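Local coordinates for DNA protection during starvation protein (Agrobacterium tumefaciens, PDB 1O9R) that protects DNA from oxidative damage by oxidising ferrous iron with hydrogen peroxide and storing it as a ferric mineral inside a hollow dodecamer, without binding DNA, at residues K37-N42 with K94-D99; G115-M120 with R145-S150. All coordinates share one frame; numbering follows the deposited sequence.

Contact 1: K37-N42 with K94-D99; sequences KQAHWN and KAYPTD
The C-terminal part of helix 12-42, in the Dps four-helix bundle, meets the loop that leads from short helix 84-90 to helix 103-130. Tyr96 is the loop residue that reaches in. Its CG stands anti to the backbone N (chi1 -165°), which sends the ring across to the helix. CB of Ala39 lies 3.4 Å from OH of Tyr96 and 4.0 Å from CZ of Tyr96. Further back on the same ring, CG of Gln38 packs 3.7 Å from CD2 of Tyr96. Both aliphatic groups approach the ring obliquely. No hydrogen bond joins the two segments. The phenol hydroxyl bonds instead to ND1 of His106 on helix 103-130, and the Tyr96 side chain packs on that helix as well as on helix 12-42. The side chain of Gln38 bends at chi2 (70°), and its amide end comes near the methyl CG2 of Thr98. Within the helix, ND2 of Asn42 donates to the backbone O of Gln38 at 3.0 Å, in the carbonyl plane. ND2 of Asn42 also donates to the backbone O of Ala80 in a second subunit. The next residue after Ala39 is the iron ligand His40, whose ring stacks with His52. This is van der Waals packing of a loop aromatic on a helix, where the connection bearing the short extra helix of Dps proteins crosses a ferritin-like bundle.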
loop_
_atom_site.group_PDB
_atom_site.type_symbol
_atom_site.label_atom_id
_atom_site.label_comp_id
_atom_site.label_asym_id
_atom_site.label_seq_id
_atom_site.Cartn_x
_atom_site.Cartn_y
_atom_site.Cartn_z
ATOM N N LYS A 37 6.235 -25.346 -12.543
ATOM C CA LYS A 37 5.605 -25.756 -11.292
ATOM C C LYS A 37 5.900 -27.237 -10.990
ATOM O O LYS A 37 6.148 -27.584 -9.839
ATOM C CB LYS A 37 4.102 -25.506 -11.330
ATOM C CG LYS A 37 3.715 -24.040 -11.068
ATOM C CD LYS A 37 3.830 -23.750 -9.545
ATOM C CE LYS A 37 3.339 -22.310 -9.290
ATOM N NZ LYS A 37 3.356 -22.144 -7.780
ATOM N N GLN A 38 5.958 -28.104 -12.022
ATOM C CA GLN A 38 6.283 -29.526 -11.810
ATOM C C GLN A 38 7.612 -29.628 -11.092
ATOM O O GLN A 38 7.789 -30.397 -10.116
ATOM C CB GLN A 38 6.281 -30.209 -13.195
ATOM C CG GLN A 38 6.784 -31.683 -13.060
ATOM C CD GLN A 38 5.784 -32.532 -12.339
ATOM O OE1 GLN A 38 6.204 -33.593 -11.767
ATOM N NE2 GLN A 38 4.554 -32.233 -12.268
ATOM N N ALA A 39 8.630 -28.868 -11.526
ATOM C CA ALA A 39 9.946 -28.913 -10.889
ATOM C C ALA A 39 9.882 -28.292 -9.526
ATOM O O ALA A 39 10.353 -28.882 -8.528
ATOM C CB ALA A 39 10.918 -28.115 -11.771
ATOM N N HIS A 40 9.224 -27.148 -9.376
ATOM C CA HIS A 40 9.119 -26.452 -8.108
ATOM C C HIS A 40 8.566 -27.318 -6.991
ATOM O O HIS A 40 9.109 -27.281 -5.835
ATOM C CB HIS A 40 8.254 -25.228 -8.362
ATOM C CG HIS A 40 7.440 -24.654 -7.263
ATOM N ND1 HIS A 40 7.862 -23.545 -6.512
ATOM C CD2 HIS A 40 6.194 -24.958 -6.807
ATOM C CE1 HIS A 40 6.887 -23.169 -5.684
ATOM N NE2 HIS A 40 5.900 -24.052 -5.840
ATOM N N TRP A 41 7.535 -28.125 -7.257
ATOM C CA TRP A 41 6.971 -28.932 -6.160
ATOM C C TRP A 41 7.895 -30.049 -5.708
ATOM O O TRP A 41 7.880 -30.450 -4.541
ATOM C CB TRP A 41 5.661 -29.605 -6.619
ATOM C CG TRP A 41 4.550 -28.658 -6.904
ATOM C CD1 TRP A 41 4.169 -27.603 -6.123
ATOM C CD2 TRP A 41 3.680 -28.630 -8.029
ATOM N NE1 TRP A 41 3.111 -26.930 -6.701
ATOM C CE2 TRP A 41 2.800 -27.538 -7.887
ATOM C CE3 TRP A 41 3.584 -29.464 -9.149
ATOM C CZ2 TRP A 41 1.793 -27.271 -8.837
ATOM C CZ3 TRP A 41 2.582 -29.168 -10.089
ATOM C CH2 TRP A 41 1.728 -28.063 -9.904
ATOM N N ASN A 42 8.664 -30.601 -6.654
ATOM C CA ASN A 42 9.390 -31.852 -6.439
ATOM C C ASN A 42 10.866 -31.728 -6.222
ATOM O O ASN A 42 11.628 -32.734 -6.176
ATOM C CB ASN A 42 9.115 -32.809 -7.630
ATOM C CG ASN A 42 7.653 -33.226 -7.692
ATOM O OD1 ASN A 42 7.165 -33.866 -6.725
ATOM N ND2 ASN A 42 6.887 -32.873 -8.729
ATOM N N LYS A 94 10.172 -31.567 -24.906
ATOM C CA LYS A 94 10.055 -32.991 -24.567
ATOM C C LYS A 94 9.407 -33.106 -23.179
ATOM O O LYS A 94 9.621 -32.248 -22.307
ATOM C CB LYS A 94 11.468 -33.550 -24.401
ATOM C CG LYS A 94 12.707 -32.778 -24.316
ATOM C CD LYS A 94 12.858 -31.448 -23.595
ATOM C CE LYS A 94 12.677 -30.282 -24.538
ATOM N NZ LYS A 94 12.095 -29.037 -24.067
ATOM N N ALA A 95 8.651 -34.181 -22.991
ATOM C CA ALA A 95 8.025 -34.435 -21.697
ATOM C C ALA A 95 9.013 -34.337 -20.551
ATOM O O ALA A 95 10.156 -34.818 -20.517
ATOM C CB ALA A 95 7.455 -35.879 -21.718
ATOM N N TYR A 96 8.525 -33.620 -19.494
ATOM C CA TYR A 96 9.385 -33.412 -18.334
ATOM C C TYR A 96 9.405 -34.673 -17.484
ATOM O O TYR A 96 8.372 -35.292 -17.198
ATOM C CB TYR A 96 8.785 -32.213 -17.502
ATOM C CG TYR A 96 9.778 -31.687 -16.499
ATOM C CD1 TYR A 96 10.771 -30.755 -16.866
ATOM C CD2 TYR A 96 9.764 -32.134 -15.181
ATOM C CE1 TYR A 96 11.703 -30.267 -15.982
ATOM C CE2 TYR A 96 10.724 -31.650 -14.287
ATOM C CZ TYR A 96 11.676 -30.726 -14.663
ATOM O OH TYR A 96 12.625 -30.230 -13.811
ATOM N N PRO A 97 10.592 -35.049 -17.004
ATOM C CA PRO A 97 10.671 -36.292 -16.197
ATOM C C PRO A 97 9.989 -36.184 -14.850
ATOM O O PRO A 97 10.255 -35.208 -14.131
ATOM C CB PRO A 97 12.153 -36.551 -16.111
ATOM C CG PRO A 97 12.816 -35.201 -16.243
ATOM C CD PRO A 97 11.908 -34.457 -17.230
ATOM N N THR A 98 9.174 -37.156 -14.504
ATOM C CA THR A 98 8.468 -37.081 -13.201
ATOM C C THR A 98 9.199 -37.836 -12.122
ATOM O O THR A 98 8.679 -37.930 -10.996
ATOM C CB THR A 98 7.030 -37.596 -13.360
ATOM O OG1 THR A 98 7.014 -38.931 -13.883
ATOM C CG2 THR A 98 6.271 -36.719 -14.331
ATOM N N ASP A 99 10.332 -38.423 -12.433
ATOM C CA ASP A 99 11.069 -39.226 -11.486
ATOM C C ASP A 99 12.418 -38.650 -11.121
ATOM O O ASP A 99 13.322 -39.306 -10.624
ATOM C CB ASP A 99 11.243 -40.661 -12.028
ATOM C CG ASP A 99 12.075 -40.665 -13.281
ATOM O OD1 ASP A 99 12.482 -41.795 -13.678
ATOM O OD2 ASP A 99 12.324 -39.604 -13.891
#

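Contact 2: G115-M120 with R145-S150; sequences GEVANM and RDLDKS
Ala118 and Leu147 form the tight part of this helix pair, with CA atoms only 5.2 Å apart. CB of Ala118 sits 3.9 Å from CB of Leu147. The small methyl allows a close approach: the axes of 115-120 and 145-150 come to 9.0 Å, with 150° between their N-to-C directions. Leu147 carries its CG anti to the carbonyl carbon (chi1 -81°), and both of its methyls reach Val117. CG1 of Val117 lies 4.0 Å from CD1 and from CD2 of Leu147, the two side chains crossing at about a right angle. The other flank is polar. OD2 of Asp148 touches CB of Ala118 at 3.6 Å, but beyond that a water, not side-chain packing, spans the segments. The water lies 2.8 Å from both O of Ala118 and OD2 of Asp148; it faces more acceptors than it has protons, so it cannot serve all at once. OD1 of Asp148 forms salt bridges with Arg122 and with Arg72 of a third subunit, which probably favour its charged form. Leu147 also reaches Ile121, just past 115-120 on the same helix. Among the neighbours, Val117 packs on Leu32 of helix 12-42, and Ser150 touches Phe58 and Gln61 of helix 48-75.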
loop_
_atom_site.group_PDB
_atom_site.type_symbol
_atom_site.label_atom_id
_atom_site.label_comp_id
_atom_site.label_asym_id
_atom_site.label_seq_id
_atom_site.Cartn_x
_atom_site.Cartn_y
_atom_site.Cartn_z
ATOM N N GLY A 115 15.993 -22.919 -22.419
ATOM C CA GLY A 115 16.815 -22.572 -23.570
ATOM C C GLY A 115 16.036 -22.691 -24.888
ATOM O O GLY A 115 16.078 -21.805 -25.734
ATOM N N GLU A 116 15.282 -23.811 -24.984
ATOM C CA GLU A 116 14.497 -23.971 -26.228
ATOM C C GLU A 116 13.450 -22.887 -26.408
ATOM O O GLU A 116 13.296 -22.282 -27.493
ATOM C CB GLU A 116 13.855 -25.377 -26.263
ATOM C CG GLU A 116 14.978 -26.403 -26.446
ATOM C CD GLU A 116 14.541 -27.808 -26.179
ATOM O OE1 GLU A 116 15.309 -28.763 -26.472
ATOM O OE2 GLU A 116 13.427 -27.978 -25.649
ATOM N N VAL A 117 12.749 -22.534 -25.324
ATOM C CA VAL A 117 11.722 -21.488 -25.461
ATOM C C VAL A 117 12.365 -20.102 -25.623
ATOM O O VAL A 117 11.895 -19.330 -26.478
ATOM C CB VAL A 117 10.828 -21.505 -24.210
ATOM C CG1 VAL A 117 9.768 -20.372 -24.335
ATOM C CG2 VAL A 117 10.104 -22.858 -24.136
ATOM N N ALA A 118 13.456 -19.804 -24.959
ATOM C CA ALA A 118 14.146 -18.516 -25.161
ATOM C C ALA A 118 14.513 -18.419 -26.660
ATOM O O ALA A 118 14.405 -17.318 -27.207
ATOM C CB ALA A 118 15.361 -18.447 -24.258
ATOM N N ASN A 119 15.077 -19.519 -27.181
ATOM C CA ASN A 119 15.552 -19.410 -28.569
ATOM C C ASN A 119 14.429 -19.419 -29.573
ATOM O O ASN A 119 14.491 -18.709 -30.595
ATOM C CB ASN A 119 16.511 -20.617 -28.786
ATOM C CG ASN A 119 17.792 -20.448 -28.004
ATOM O OD1 ASN A 119 18.245 -19.366 -27.620
ATOM N ND2 ASN A 119 18.518 -21.543 -27.730
ATOM N N MET A 120 13.292 -20.046 -29.228
ATOM C CA MET A 120 12.132 -19.953 -30.096
ATOM C C MET A 120 11.613 -18.500 -30.132
ATOM O O MET A 120 11.216 -17.999 -31.211
ATOM C CB MET A 120 11.009 -20.811 -29.532
ATOM C CG MET A 120 9.589 -20.653 -29.974
ATOM S SD MET A 120 8.487 -21.924 -29.256
ATOM C CE MET A 120 9.805 -23.203 -28.948
ATOM N N ARG A 145 13.420 -10.748 -23.284
ATOM C CA ARG A 145 14.237 -10.213 -22.201
ATOM C C ARG A 145 14.043 -10.998 -20.910
ATOM O O ARG A 145 15.012 -11.374 -20.218
ATOM C CB ARG A 145 13.751 -8.775 -21.917
ATOM C CG ARG A 145 14.433 -7.876 -22.937
ATOM C CD ARG A 145 14.123 -6.427 -22.805
ATOM N NE ARG A 145 14.571 -5.947 -21.469
ATOM C CZ ARG A 145 14.296 -4.686 -21.143
ATOM N NH1 ARG A 145 13.740 -3.796 -21.933
ATOM N NH2 ARG A 145 14.668 -4.338 -19.884
ATOM N N ASP A 146 12.794 -11.384 -20.588
ATOM C CA ASP A 146 12.602 -12.166 -19.329
ATOM C C ASP A 146 13.065 -13.607 -19.550
ATOM O O ASP A 146 13.580 -14.192 -18.585
ATOM C CB ASP A 146 11.117 -12.126 -18.945
ATOM C CG ASP A 146 10.731 -10.797 -18.270
ATOM O OD1 ASP A 146 9.487 -10.531 -18.293
ATOM O OD2 ASP A 146 11.634 -10.090 -17.806
ATOM N N LEU A 147 12.870 -14.227 -20.723
ATOM C CA LEU A 147 13.345 -15.630 -20.892
ATOM C C LEU A 147 14.841 -15.649 -20.807
ATOM O O LEU A 147 15.378 -16.637 -20.236
ATOM C CB LEU A 147 12.856 -16.176 -22.240
ATOM C CG LEU A 147 11.388 -16.644 -22.154
ATOM C CD1 LEU A 147 10.744 -16.571 -23.534
ATOM C CD2 LEU A 147 11.399 -18.050 -21.524
ATOM N N ASP A 148 15.551 -14.727 -21.451
ATOM C CA ASP A 148 17.012 -14.780 -21.409
ATOM C C ASP A 148 17.538 -14.549 -20.020
ATOM O O ASP A 148 18.565 -15.136 -19.665
ATOM C CB ASP A 148 17.615 -13.746 -22.406
ATOM C CG ASP A 148 17.594 -14.236 -23.839
ATOM O OD1 ASP A 148 18.164 -13.444 -24.655
ATOM O OD2 ASP A 148 17.073 -15.296 -24.186
ATOM N N LYS A 149 16.878 -13.661 -19.258
ATOM C CA LYS A 149 17.351 -13.478 -17.856
ATOM C C LYS A 149 17.016 -14.727 -17.031
ATOM O O LYS A 149 17.890 -15.054 -16.203
ATOM C CB LYS A 149 16.671 -12.196 -17.307
ATOM C CG LYS A 149 17.027 -11.946 -15.860
ATOM C CD LYS A 149 16.537 -10.561 -15.394
ATOM C CE LYS A 149 16.856 -10.435 -13.897
ATOM N NZ LYS A 149 16.667 -8.994 -13.497
ATOM N N SER A 150 15.854 -15.296 -17.223
ATOM C CA SER A 150 15.530 -16.512 -16.441
ATOM C C SER A 150 16.471 -17.665 -16.775
ATOM O O SER A 150 16.940 -18.404 -15.905
ATOM C CB SER A 150 14.087 -16.919 -16.660
ATOM O OG SER A 150 13.174 -15.887 -16.327
HETATM O O HOH W 1 14.797 -14.968 -25.753
#

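Both contacts are buried and hold no direct hydrogen bond between their segments, but they serve different levels of the fold. Contact 2 lies nearer the chain centre and pairs two long helices of the bundle, 103-130 and 134-156. Contact 1 is peripheral, laying a loop on helix 12-42. An aromatic ring does the filling in contact 1, aliphatic side chains (Val117, Ala118 and Leu147) in contact 2. Only contact 2 has a bridging water between its segments. Their centres are 19 Å apart, yet Lys94 and Glu116 meet between 94-99 and 115-120, modelled too close for the details to be trusted. Subunit interfaces border both: a second subunit near contact 1, a third near contact 2.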